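Local atomic coordinates of pectate lyase 47 (Bacillus sp. TS-47, PDB entry 1VBL), a protein that cleaves pectate, the de-esterified form of pectin, probably by calcium-dependent beta-elimination, as a thermostable member of polysaccharide lyase family 1. Residues Leu370-Ser373 / Tyr374-Asn378; Val359-Asn363 / Gly364-Ile368; Thr36-Thr39 / Glu40-Ala44; Leu69-Asp72 / Asp73-Pro77; Glu6-Lys9 / Pro10-Trp14. One frame throughout, in Å; residues are numbered along the deposited sequence.

Contact 1: Leu370-Ser373 / Tyr374-Asn378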
loop_
_atom_site.group_PDB
_atom_site.type_symbol
_atom_site.label_atom_id
_atom_site.label_comp_id
_atom_site.label_asym_id
_atom_site.label_seq_id
_atom_site.Cartn_x
_atom_site.Cartn_y
_atom_site.Cartn_z
ATOM N N LEU A 370 -8.707 -22.510 -1.965
ATOM C CA LEU A 370 -8.188 -21.900 -0.749
ATOM C C LEU A 370 -9.248 -21.669 0.319
ATOM O O LEU A 370 -8.948 -21.732 1.510
ATOM C CB LEU A 370 -7.467 -20.585 -1.071
ATOM C CG LEU A 370 -6.133 -20.732 -1.817
ATOM C CD1 LEU A 370 -5.464 -19.374 -1.941
ATOM C CD2 LEU A 370 -5.217 -21.701 -1.068
ATOM N N VAL A 371 -10.482 -21.395 -0.094
ATOM C CA VAL A 371 -11.545 -21.187 0.882
ATOM C C VAL A 371 -11.790 -22.499 1.623
ATOM O O VAL A 371 -11.895 -22.517 2.849
ATOM C CB VAL A 371 -12.864 -20.727 0.217
ATOM C CG1 VAL A 371 -13.985 -20.724 1.241
ATOM C CG2 VAL A 371 -12.697 -19.328 -0.364
ATOM N N ALA A 372 -11.877 -23.594 0.875
ATOM C CA ALA A 372 -12.094 -24.908 1.473
ATOM C C ALA A 372 -10.899 -25.253 2.356
ATOM O O ALA A 372 -11.055 -25.777 3.460
ATOM C CB ALA A 372 -12.262 -25.965 0.383
ATOM N N SER A 373 -9.702 -24.951 1.864
ATOM C CA SER A 373 -8.488 -25.227 2.617
ATOM C C SER A 373 -8.528 -24.488 3.953
ATOM O O SER A 373 -8.203 -25.050 4.999
ATOM C CB SER A 373 -7.261 -24.796 1.813
ATOM O OG SER A 373 -6.078 -24.999 2.557
ATOM N N TYR A 374 -8.933 -23.224 3.911
ATOM C CA TYR A 374 -9.028 -22.419 5.119
ATOM C C TYR A 374 -10.050 -23.019 6.089
ATOM O O TYR A 374 -9.759 -23.215 7.266
ATOM C CB TYR A 374 -9.445 -20.984 4.773
ATOM C CG TYR A 374 -9.905 -20.197 5.977
ATOM C CD1 TYR A 374 -8.991 -19.560 6.814
ATOM C CD2 TYR A 374 -11.254 -20.156 6.323
ATOM C CE1 TYR A 374 -9.412 -18.906 7.971
ATOM C CE2 TYR A 374 -11.682 -19.510 7.474
ATOM C CZ TYR A 374 -10.756 -18.889 8.293
ATOM O OH TYR A 374 -11.180 -18.268 9.444
ATOM N N ASN A 375 -11.245 -23.307 5.581
ATOM C CA ASN A 375 -12.320 -23.861 6.404
ATOM C C ASN A 375 -11.989 -25.162 7.127
ATOM O O ASN A 375 -12.380 -25.351 8.278
ATOM C CB ASN A 375 -13.584 -24.077 5.565
ATOM C CG ASN A 375 -14.260 -22.776 5.180
ATOM O OD1 ASN A 375 -14.138 -21.769 5.878
ATOM N ND2 ASN A 375 -14.999 -22.798 4.077
ATOM N N GLU A 376 -11.280 -26.058 6.449
ATOM C CA GLU A 376 -10.923 -27.351 7.027
ATOM C C GLU A 376 -10.047 -27.263 8.266
ATOM O O GLU A 376 -10.107 -28.136 9.134
ATOM C CB GLU A 376 -10.203 -28.217 5.992
ATOM C CG GLU A 376 -11.060 -28.680 4.834
ATOM C CD GLU A 376 -10.285 -29.568 3.880
ATOM O OE1 GLU A 376 -9.714 -30.577 4.346
ATOM O OE2 GLU A 376 -10.244 -29.259 2.670
ATOM N N SER A 377 -9.234 -26.217 8.351
ATOM C CA SER A 377 -8.326 -26.064 9.482
ATOM C C SER A 377 -8.647 -24.921 10.437
ATOM O O SER A 377 -7.903 -24.684 11.390
ATOM C CB SER A 377 -6.893 -25.892 8.965
ATOM O OG SER A 377 -6.531 -26.955 8.097
ATOM N N ASN A 378 -9.747 -24.215 10.201
ATOM C CA ASN A 378 -10.095 -23.095 11.065
ATOM C C ASN A 378 -11.479 -23.193 11.693
ATOM O O ASN A 378 -12.288 -24.040 11.318
ATOM C CB ASN A 378 -9.954 -21.789 10.281
ATOM C CG ASN A 378 -8.503 -21.394 10.078
ATOM O OD1 ASN A 378 -7.884 -20.793 10.956
ATOM N ND2 ASN A 378 -7.944 -21.759 8.927
HETATM O O HOH W 1 -6.933 -27.278 5.593
#
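V371 and N375 stand one turn apart on helix 370-377, and their side chains run side by side in the same direction. The touch is between V371 CG1 and N375 ND2, 3.7 Å apart: CG1 is turned anti to the valine's own nitrogen (chi1 172°), while the asparagine CG keeps beside its backbone N. Underneath this pair N375 N donates to V371 O at 2.9 Å in an almost straight bond (169°). The far side of the amide works outside the helix, where OD1 takes the N-H of L382. E376 N bonds to A372 O in turn, and E376 CG lies 3.2 Å from that oxygen.

Y374 points to another side of the helix, its hydroxyl bonded to L380 O and its side chain touching V344. N378 CB sits over one face of the Y374 ring, 3.6 Å above the plane and displaced toward the rim, and N378 ND2 turns back to Y374 O at 2.9 Å. S377 N reaches the same oxygen from the opposite face of its plane. At the first turn, L370 N and V371 N both bond to the carboxylate of E354. A water links S373 O to S377 OG, 2.6 Å from each.

Contact 2: Val359-Asn363 / Gly364-Ile368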
loop_
_atom_site.group_PDB
_atom_site.type_symbol
_atom_site.label_atom_id
_atom_site.label_comp_id
_atom_site.label_asym_id
_atom_site.label_seq_id
_atom_site.Cartn_x
_atom_site.Cartn_y
_atom_site.Cartn_z
ATOM N N VAL A 359 -1.464 -23.308 -6.431
ATOM C CA VAL A 359 -0.449 -23.215 -5.396
ATOM C C VAL A 359 0.699 -24.076 -5.906
ATOM O O VAL A 359 0.492 -25.206 -6.354
ATOM C CB VAL A 359 -0.948 -23.729 -4.019
ATOM C CG1 VAL A 359 -1.262 -25.220 -4.076
ATOM C CG2 VAL A 359 0.106 -23.445 -2.962
ATOM N N ASP A 360 1.902 -23.514 -5.873
ATOM C CA ASP A 360 3.097 -24.199 -6.346
ATOM C C ASP A 360 4.008 -24.411 -5.146
ATOM O O ASP A 360 4.687 -23.481 -4.705
ATOM C CB ASP A 360 3.800 -23.326 -7.391
ATOM C CG ASP A 360 4.882 -24.066 -8.149
ATOM O OD1 ASP A 360 5.573 -24.917 -7.553
ATOM O OD2 ASP A 360 5.053 -23.773 -9.353
ATOM N N LEU A 361 4.015 -25.632 -4.619
ATOM C CA LEU A 361 4.827 -25.973 -3.456
ATOM C C LEU A 361 5.874 -27.038 -3.781
ATOM O O LEU A 361 5.821 -27.680 -4.830
ATOM C CB LEU A 361 3.929 -26.493 -2.332
ATOM C CG LEU A 361 2.711 -25.647 -1.956
ATOM C CD1 LEU A 361 1.950 -26.337 -0.829
ATOM C CD2 LEU A 361 3.152 -24.259 -1.530
ATOM N N PRO A 362 6.844 -27.243 -2.879
ATOM C CA PRO A 362 7.845 -28.265 -3.187
ATOM C C PRO A 362 7.239 -29.661 -3.318
ATOM O O PRO A 362 7.795 -30.518 -4.000
ATOM C CB PRO A 362 8.850 -28.146 -2.033
ATOM C CG PRO A 362 8.108 -27.409 -0.950
ATOM C CD PRO A 362 7.230 -26.449 -1.699
ATOM N N ASN A 363 6.084 -29.874 -2.689
ATOM C CA ASN A 363 5.420 -31.169 -2.743
ATOM C C ASN A 363 4.450 -31.245 -3.913
ATOM O O ASN A 363 3.669 -32.192 -4.018
ATOM C CB ASN A 363 4.680 -31.445 -1.428
ATOM C CG ASN A 363 3.286 -30.838 -1.395
ATOM O OD1 ASN A 363 3.055 -29.743 -1.904
ATOM N ND2 ASN A 363 2.351 -31.549 -0.776
ATOM N N GLY A 364 4.493 -30.243 -4.788
ATOM C CA GLY A 364 3.608 -30.255 -5.936
ATOM C C GLY A 364 2.956 -28.938 -6.320
ATOM O O GLY A 364 2.843 -28.007 -5.520
ATOM N N ARG A 365 2.512 -28.885 -7.567
ATOM C CA ARG A 365 1.856 -27.714 -8.127
ATOM C C ARG A 365 0.461 -28.134 -8.581
ATOM O O ARG A 365 0.317 -29.115 -9.307
ATOM C CB ARG A 365 2.674 -27.213 -9.315
ATOM C CG ARG A 365 1.991 -26.204 -10.201
ATOM C CD ARG A 365 2.792 -26.028 -11.478
ATOM N NE ARG A 365 2.093 -25.203 -12.455
ATOM C CZ ARG A 365 2.371 -25.191 -13.754
ATOM N NH1 ARG A 365 3.337 -25.964 -14.237
ATOM N NH2 ARG A 365 1.679 -24.410 -14.570
ATOM N N ARG A 366 -0.566 -27.406 -8.155
ATOM C CA ARG A 366 -1.922 -27.760 -8.556
ATOM C C ARG A 366 -2.952 -26.702 -8.224
ATOM O O ARG A 366 -2.685 -25.778 -7.460
ATOM C CB ARG A 366 -2.352 -29.066 -7.884
ATOM C CG ARG A 366 -2.704 -28.933 -6.404
ATOM C CD ARG A 366 -1.484 -28.669 -5.541
ATOM N NE ARG A 366 -1.796 -28.780 -4.119
ATOM C CZ ARG A 366 -0.888 -28.794 -3.149
ATOM N NH1 ARG A 366 0.403 -28.704 -3.444
ATOM N NH2 ARG A 366 -1.269 -28.906 -1.882
ATOM N N TYR A 367 -4.133 -26.844 -8.817
ATOM C CA TYR A 367 -5.229 -25.935 -8.536
ATOM C C TYR A 367 -5.695 -26.296 -7.140
ATOM O O TYR A 367 -5.661 -27.467 -6.747
ATOM C CB TYR A 367 -6.380 -26.134 -9.522
ATOM C CG TYR A 367 -6.164 -25.447 -10.847
ATOM C CD1 TYR A 367 -5.677 -26.147 -11.950
ATOM C CD2 TYR A 367 -6.419 -24.085 -10.988
ATOM C CE1 TYR A 367 -5.449 -25.498 -13.170
ATOM C CE2 TYR A 367 -6.197 -23.430 -12.194
ATOM C CZ TYR A 367 -5.712 -24.140 -13.280
ATOM O OH TYR A 367 -5.492 -23.482 -14.469
ATOM N N ILE A 368 -6.137 -25.300 -6.386
ATOM C CA ILE A 368 -6.587 -25.552 -5.031
ATOM C C ILE A 368 -7.717 -24.613 -4.645
ATOM O O ILE A 368 -7.811 -23.490 -5.147
ATOM C CB ILE A 368 -5.416 -25.380 -4.035
ATOM C CG1 ILE A 368 -5.873 -25.707 -2.610
ATOM C CG2 ILE A 368 -4.875 -23.953 -4.108
ATOM C CD1 ILE A 368 -4.737 -25.698 -1.600
#
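R366 and V359 face each other as a hydrogen-bonded pair of the antiparallel hairpin of strands 351-361 and 364-367, their side chains alongside on the same face. R366 has its CG lodged between the backbone N and the carbonyl carbon (chi1 75°), and a second bend at chi2 (-70°) folds the chain back over the strands. V359 CG1 thereby comes over one face of the guanidinium, 3.6 Å from R366 NE. R366 NH1 reaches on to N363 OD1 at 3.2 Å, the amide and guanidinium planes being 60° apart, and bonds weakly to G364 O. With an alanine at R366, N363 OD1 is likely to lose this donor and V359 CG1 its cover on that side. The type I turn 361-364 ends at G364, whose backbone angles call for glycine. On the other face D360 OD2 bonds to Y329 OH and lies 4.5 Å from R365 NE. R366 thus adds a side-chain bond to the backbone bonds closing the turn, whereas R365 and D360 probably attract by charge alone.

Contact 3: Thr36-Thr39 / Glu40-Ala44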
loop_
_atom_site.group_PDB
_atom_site.type_symbol
_atom_site.label_atom_id
_atom_site.label_comp_id
_atom_site.label_asym_id
_atom_site.label_seq_id
_atom_site.Cartn_x
_atom_site.Cartn_y
_atom_site.Cartn_z
ATOM N N THR A 36 12.838 16.955 -10.387
ATOM C CA THR A 36 14.005 16.189 -9.968
ATOM C C THR A 36 14.281 16.220 -8.461
ATOM O O THR A 36 15.232 15.596 -7.991
ATOM C CB THR A 36 15.267 16.689 -10.705
ATOM O OG1 THR A 36 15.527 18.048 -10.337
ATOM C CG2 THR A 36 15.063 16.622 -12.214
ATOM N N ASN A 37 13.461 16.946 -7.706
ATOM C CA ASN A 37 13.636 17.019 -6.258
ATOM C C ASN A 37 12.340 17.409 -5.556
ATOM O O ASN A 37 11.360 17.767 -6.203
ATOM C CB ASN A 37 14.754 18.007 -5.892
ATOM C CG ASN A 37 14.464 19.419 -6.355
ATOM O OD1 ASN A 37 13.422 19.987 -6.036
ATOM N ND2 ASN A 37 15.397 20.000 -7.105
ATOM N N ARG A 38 12.346 17.342 -4.229
ATOM C CA ARG A 38 11.168 17.655 -3.432
ATOM C C ARG A 38 10.535 19.004 -3.740
ATOM O O ARG A 38 9.325 19.098 -3.942
ATOM C CB ARG A 38 11.503 17.586 -1.939
ATOM C CG ARG A 38 10.306 17.872 -1.037
ATOM C CD ARG A 38 10.637 17.676 0.433
ATOM N NE ARG A 38 9.500 18.026 1.279
ATOM C CZ ARG A 38 9.030 19.261 1.428
ATOM N NH1 ARG A 38 9.604 20.276 0.792
ATOM N NH2 ARG A 38 7.978 19.480 2.204
ATOM N N THR A 39 11.348 20.055 -3.768
ATOM C CA THR A 39 10.820 21.387 -4.037
ATOM C C THR A 39 10.109 21.473 -5.383
ATOM O O THR A 39 8.986 21.965 -5.464
ATOM C CB THR A 39 11.939 22.447 -3.990
ATOM O OG1 THR A 39 12.523 22.458 -2.682
ATOM C CG2 THR A 39 11.378 23.824 -4.299
ATOM N N GLU A 40 10.757 20.990 -6.438
ATOM C CA GLU A 40 10.159 21.036 -7.768
ATOM C C GLU A 40 8.863 20.234 -7.815
ATOM O O GLU A 40 7.918 20.602 -8.514
ATOM C CB GLU A 40 11.142 20.498 -8.811
ATOM C CG GLU A 40 12.509 21.175 -8.774
ATOM C CD GLU A 40 13.394 20.778 -9.941
ATOM O OE1 GLU A 40 13.368 19.632 -10.400
ATOM O OE2 GLU A 40 14.196 21.722 -10.418
ATOM N N LEU A 41 8.820 19.137 -7.065
ATOM C CA LEU A 41 7.630 18.296 -7.029
ATOM C C LEU A 41 6.477 19.064 -6.396
ATOM O O LEU A 41 5.379 19.117 -6.950
ATOM C CB LEU A 41 7.905 17.012 -6.236
ATOM C CG LEU A 41 6.720 16.072 -5.974
ATOM C CD1 LEU A 41 6.076 15.657 -7.290
ATOM C CD2 LEU A 41 7.204 14.844 -5.210
ATOM N N ILE A 42 6.729 19.666 -5.237
ATOM C CA ILE A 42 5.692 20.427 -4.550
ATOM C C ILE A 42 5.267 21.649 -5.363
ATOM O O ILE A 42 4.102 22.052 -5.333
ATOM C CB ILE A 42 6.164 20.853 -3.137
ATOM C CG1 ILE A 42 6.318 19.605 -2.260
ATOM C CG2 ILE A 42 5.157 21.815 -2.509
ATOM C CD1 ILE A 42 6.767 19.885 -0.842
ATOM N N GLN A 43 6.208 22.233 -6.100
ATOM C CA GLN A 43 5.897 23.393 -6.929
ATOM C C GLN A 43 5.008 22.959 -8.095
ATOM O O GLN A 43 4.009 23.609 -8.399
ATOM C CB GLN A 43 7.190 24.036 -7.445
ATOM C CG GLN A 43 8.108 24.498 -6.323
ATOM C CD GLN A 43 9.385 25.139 -6.817
ATOM O OE1 GLN A 43 10.069 24.602 -7.691
ATOM N NE2 GLN A 43 9.724 26.292 -6.248
ATOM N N ALA A 44 5.358 21.847 -8.732
ATOM C CA ALA A 44 4.569 21.343 -9.853
ATOM C C ALA A 44 3.151 21.003 -9.405
ATOM O O ALA A 44 2.195 21.156 -10.165
ATOM C CB ALA A 44 5.233 20.112 -10.455
HETATM O O HOH W 2 15.459 22.807 -8.258
#
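Helix 38-44 begins with a side-chain N-cap: N37 OD1 accepts the N-H of E40 at 2.9 Å in a nearly straight bond (175°). The E40 side chain reaches back to the residues before the helix. Its extended chain passes N37 at about a right angle, with E40 CG 3.1 Å from N37 OD1, and delivers OE1 to T36. There E40 OE1 takes two bonds of 2.7 Å, from T36 N nearly end-on to the C-O bond and from T36 OG1 above the carboxylate plane. The other oxygen, E40 OE2, receives a bond from a water that accepts from N37 ND2. Were E40 an alanine, T36 N and OG1 would probably lose their shared acceptor, and the water on N37 ND2 its carboxylate partner. The helix links strand 32-35 to strand 59-63 at the N-terminal end of the parallel beta-helix, as in other pectate lyases, with L41 and A44 against I61. On a further side R38 is extended as far as NE, its CG anti to the backbone N (chi1 -179°), and I42 CD1 settles over one face of the guanidinium, 3.3 Å from R38 CZ. R38 NE is held by R125 O.

Contact 4: Leu69-Asp72 / Asp73-Pro77; sequences LNVD and DNNQP
D72 OD1 is gripped by two backbone N-H groups from opposite faces of the carboxylate plane. N74 N comes on the anti side at 2.7 Å, closing an Asx turn, and Q76 N from above the plane at 3.0 Å. The oxygen reaches both because D72 CG is tucked between the backbone N and the carbonyl carbon (chi1 56°), which folds the carboxylate over the loop. Two main-chain bonds complete the ring: N75 N donates to D72 O at 2.8 Å across the type I turn 72-75, and D72 N to Q76 O at 2.7 Å. N75, with positive phi (63°), then swings the chain back beside V71. V71 CG2 packs on N75 CA at 3.7 Å while CG1 faces the backbone of P77, and P77 CA makes a CH...O contact with N70 O. A water bonded to D72 O at 2.6 Å also bonds weakly to N75 OD1.

Beyond the loop, R125 at the end of helix 110-126 pairs through NH2 with D73 in a salt bridge and through NH1 bonds to V71 O. The loop, running from strand 66-68 to helix 80-83, is thus pinned between helix 110-126 and helix 38-44, where R38 touches L69, V71 and N75.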
loop_
_atom_site.group_PDB
_atom_site.type_symbol
_atom_site.label_atom_id
_atom_site.label_comp_id
_atom_site.label_asym_id
_atom_site.label_seq_id
_atom_site.Cartn_x
_atom_site.Cartn_y
_atom_site.Cartn_z
ATOM N N LEU A 69 12.350 12.679 -0.394
ATOM C CA LEU A 69 11.430 13.615 0.240
ATOM C C LEU A 69 11.866 14.006 1.643
ATOM O O LEU A 69 11.308 14.923 2.244
ATOM C CB LEU A 69 10.024 13.010 0.283
ATOM C CG LEU A 69 9.436 12.742 -1.103
ATOM C CD1 LEU A 69 8.094 12.025 -0.984
ATOM C CD2 LEU A 69 9.285 14.068 -1.838
ATOM N N ASN A 70 12.868 13.304 2.159
ATOM C CA ASN A 70 13.393 13.562 3.495
ATOM C C ASN A 70 14.531 14.587 3.387
ATOM O O ASN A 70 15.668 14.308 3.772
ATOM C CB ASN A 70 13.923 12.253 4.084
ATOM C CG ASN A 70 13.962 12.258 5.596
ATOM O OD1 ASN A 70 14.828 11.624 6.201
ATOM N ND2 ASN A 70 13.015 12.953 6.217
ATOM N N VAL A 71 14.221 15.767 2.854
ATOM C CA VAL A 71 15.216 16.822 2.675
ATOM C C VAL A 71 14.662 18.183 3.083
ATOM O O VAL A 71 13.443 18.378 3.118
ATOM C CB VAL A 71 15.671 16.915 1.197
ATOM C CG1 VAL A 71 16.269 15.587 0.745
ATOM C CG2 VAL A 71 14.489 17.286 0.309
ATOM N N ASP A 72 15.551 19.129 3.387
ATOM C CA ASP A 72 15.097 20.457 3.772
ATOM C C ASP A 72 14.684 21.256 2.545
ATOM O O ASP A 72 14.671 20.735 1.428
ATOM C CB ASP A 72 16.174 21.212 4.569
ATOM C CG ASP A 72 17.495 21.323 3.829
ATOM O OD1 ASP A 72 17.486 21.556 2.605
ATOM O OD2 ASP A 72 18.550 21.197 4.487
ATOM N N ASP A 73 14.349 22.524 2.750
ATOM C CA ASP A 73 13.913 23.371 1.652
ATOM C C ASP A 73 15.008 23.669 0.633
ATOM O O ASP A 73 14.736 24.198 -0.444
ATOM C CB ASP A 73 13.308 24.658 2.213
ATOM C CG ASP A 73 12.105 24.383 3.095
ATOM O OD1 ASP A 73 11.142 23.755 2.597
ATOM O OD2 ASP A 73 12.123 24.780 4.281
ATOM N N ASN A 74 16.246 23.325 0.972
ATOM C CA ASN A 74 17.358 23.517 0.050
ATOM C C ASN A 74 17.660 22.157 -0.575
ATOM O O ASN A 74 18.701 21.956 -1.197
ATOM C CB ASN A 74 18.589 24.053 0.783
ATOM C CG ASN A 74 18.396 25.475 1.275
ATOM O OD1 ASN A 74 18.023 26.363 0.505
ATOM N ND2 ASN A 74 18.651 25.702 2.559
ATOM N N ASN A 75 16.722 21.232 -0.388
ATOM C CA ASN A 75 16.817 19.876 -0.917
ATOM C C ASN A 75 17.981 19.057 -0.373
ATOM O O ASN A 75 18.428 18.101 -1.007
ATOM C CB ASN A 75 16.865 19.914 -2.447
ATOM C CG ASN A 75 15.576 20.446 -3.051
ATOM O OD1 ASN A 75 14.493 19.899 -2.816
ATOM N ND2 ASN A 75 15.683 21.518 -3.832
ATOM N N GLN A 76 18.467 19.431 0.805
ATOM C CA GLN A 76 19.556 18.698 1.437
ATOM C C GLN A 76 18.960 17.674 2.399
ATOM O O GLN A 76 18.013 17.971 3.124
ATOM C CB GLN A 76 20.479 19.649 2.202
ATOM C CG GLN A 76 21.279 20.588 1.317
ATOM C CD GLN A 76 21.930 19.870 0.151
ATOM O OE1 GLN A 76 21.344 19.750 -0.928
ATOM N NE2 GLN A 76 23.141 19.372 0.366
ATOM N N PRO A 77 19.506 16.448 2.413
ATOM C CA PRO A 77 18.995 15.404 3.304
ATOM C C PRO A 77 19.020 15.791 4.781
ATOM O O PRO A 77 19.974 16.409 5.258
ATOM C CB PRO A 77 19.899 14.211 2.991
ATOM C CG PRO A 77 21.183 14.860 2.556
ATOM C CD PRO A 77 20.682 15.969 1.667
HETATM O O HOH W 3 12.503 20.442 -0.049
#

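Contact 5: Glu6-Lys9 / Pro10-Trp14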
loop_
_atom_site.group_PDB
_atom_site.type_symbol
_atom_site.label_atom_id
_atom_site.label_comp_id
_atom_site.label_asym_id
_atom_site.label_seq_id
_atom_site.Cartn_x
_atom_site.Cartn_y
_atom_site.Cartn_z
ATOM N N GLU A 6 -1.386 8.850 -21.419
ATOM C CA GLU A 6 -2.089 7.574 -21.319
ATOM C C GLU A 6 -3.078 7.542 -20.161
ATOM O O GLU A 6 -2.797 8.049 -19.072
ATOM C CB GLU A 6 -1.089 6.427 -21.170
ATOM C CG GLU A 6 -0.456 5.984 -22.481
ATOM C CD GLU A 6 0.590 4.903 -22.288
ATOM O OE1 GLU A 6 0.426 4.075 -21.367
ATOM O OE2 GLU A 6 1.571 4.873 -23.063
ATOM N N VAL A 7 -4.242 6.946 -20.404
ATOM C CA VAL A 7 -5.265 6.850 -19.376
ATOM C C VAL A 7 -5.718 5.411 -19.182
ATOM O O VAL A 7 -5.338 4.517 -19.941
ATOM C CB VAL A 7 -6.491 7.726 -19.718
ATOM C CG1 VAL A 7 -6.050 9.175 -19.914
ATOM C CG2 VAL A 7 -7.183 7.202 -20.974
ATOM N N LEU A 8 -6.522 5.199 -18.148
ATOM C CA LEU A 8 -7.046 3.881 -17.813
ATOM C C LEU A 8 -7.996 3.368 -18.899
ATOM O O LEU A 8 -8.865 4.103 -19.371
ATOM C CB LEU A 8 -7.798 3.957 -16.484
ATOM C CG LEU A 8 -8.332 2.635 -15.933
ATOM C CD1 LEU A 8 -7.179 1.838 -15.346
ATOM C CD2 LEU A 8 -9.392 2.909 -14.871
ATOM N N LYS A 9 -7.834 2.107 -19.287
ATOM C CA LYS A 9 -8.694 1.508 -20.302
ATOM C C LYS A 9 -10.142 1.596 -19.831
ATOM O O LYS A 9 -10.420 1.590 -18.627
ATOM C CB LYS A 9 -8.311 0.046 -20.558
ATOM C CG LYS A 9 -6.904 -0.149 -21.104
ATOM C CD LYS A 9 -5.931 -0.562 -19.996
ATOM C CE LYS A 9 -5.860 0.482 -18.884
ATOM N NZ LYS A 9 -4.988 0.107 -17.767
ATOM N N PRO A 10 -11.087 1.660 -20.777
ATOM C CA PRO A 10 -12.518 1.763 -20.480
ATOM C C PRO A 10 -13.130 0.784 -19.479
ATOM O O PRO A 10 -14.091 1.131 -18.794
ATOM C CB PRO A 10 -13.166 1.682 -21.863
ATOM C CG PRO A 10 -12.187 0.887 -22.661
ATOM C CD PRO A 10 -10.869 1.481 -22.223
ATOM N N TYR A 11 -12.590 -0.428 -19.387
ATOM C CA TYR A 11 -13.125 -1.418 -18.453
ATOM C C TYR A 11 -12.072 -1.959 -17.495
ATOM O O TYR A 11 -12.273 -3.006 -16.876
ATOM C CB TYR A 11 -13.739 -2.608 -19.208
ATOM C CG TYR A 11 -14.912 -2.254 -20.095
ATOM C CD1 TYR A 11 -14.713 -1.732 -21.374
ATOM C CD2 TYR A 11 -16.222 -2.418 -19.646
ATOM C CE1 TYR A 11 -15.790 -1.381 -22.184
ATOM C CE2 TYR A 11 -17.309 -2.070 -20.448
ATOM C CZ TYR A 11 -17.085 -1.551 -21.714
ATOM O OH TYR A 11 -18.153 -1.191 -22.504
ATOM N N ASP A 12 -10.958 -1.251 -17.354
ATOM C CA ASP A 12 -9.901 -1.747 -16.483
ATOM C C ASP A 12 -10.111 -1.492 -14.992
ATOM O O ASP A 12 -9.606 -0.513 -14.432
ATOM C CB ASP A 12 -8.541 -1.189 -16.912
ATOM C CG ASP A 12 -7.383 -1.903 -16.228
ATOM O OD1 ASP A 12 -7.646 -2.860 -15.473
ATOM O OD2 ASP A 12 -6.219 -1.512 -16.439
ATOM N N GLY A 13 -10.862 -2.387 -14.357
ATOM C CA GLY A 13 -11.107 -2.283 -12.930
ATOM C C GLY A 13 -12.104 -1.237 -12.472
ATOM O O GLY A 13 -12.629 -0.452 -13.263
ATOM N N TRP A 14 -12.355 -1.223 -11.168
ATOM C CA TRP A 14 -13.298 -0.285 -10.578
ATOM C C TRP A 14 -13.023 1.188 -10.885
ATOM O O TRP A 14 -13.951 1.998 -10.904
ATOM C CB TRP A 14 -13.364 -0.496 -9.064
ATOM C CG TRP A 14 -14.295 -1.602 -8.639
ATOM C CD1 TRP A 14 -13.967 -2.738 -7.946
ATOM C CD2 TRP A 14 -15.722 -1.630 -8.801
ATOM N NE1 TRP A 14 -15.104 -3.464 -7.662
ATOM C CE2 TRP A 14 -16.192 -2.806 -8.175
ATOM C CE3 TRP A 14 -16.647 -0.770 -9.411
ATOM C CZ2 TRP A 14 -17.549 -3.144 -8.140
ATOM C CZ3 TRP A 14 -18.000 -1.108 -9.377
ATOM C CH2 TRP A 14 -18.436 -2.286 -8.745
#
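D12 N gives its hydrogen to K9 O at 3.2 Å, a nearly straight bond (171°) that meets the oxygen from above the carbonyl plane and closes the type I turn 9-12. K9 and D12 also lie alongside each other beyond the backbone, pointing the same way. The lysine bends at chi2 and chi3, bringing K9 CE to 3.7 Å from D12 CB and its amine to the D12 carboxylate. NZ and OD2 form a salt bridge there, although its modelled length is doubtful because NZ is crowded. The second oxygen, D12 OD1, has a different partner, H275 NE2.

L8 also meets the aspartate, crossing it at about a right angle. L8 CG turns opposite its own nitrogen (chi1 -176°), which carries both methyl groups, L8 CD1 and CD2, to 3.5 Å from D12 O, an oxygen that also accepts from T242 OG1. P10 occupies the second position of the turn, and Y11 N is hydrogen-bonded to H394 NE2.

T242 and H275 sit on strands 239-251 and 272-280, and L8 and K9 touch W201 on strand 200-208. The arrangement is a tight turn in an N-terminal loop laid across successive parallel strands of the pectate lyase beta-helix.

How the contacts relate
Four of the contacts fall into two groups on opposite sides of the chain's centre, with contact 5 apart from both. Contacts 3 and 4 are neighbours, their centres 11 Å apart, and are joined by a probable hydrogen bond of 3.2 Å from T39 OG1 to N75 OD1. Contacts 1 and 2 follow each other directly in sequence, strand 364-367 leading into helix 370-377, with centres 16 Å apart. The two groups lie 47 to 50 Å from each other, centre to centre. Contact 5 is about 28 Å from contact 3 and 33 Å from contact 2, centre to centre. All five lie away from the calcium site formed by D190, D229 and D233.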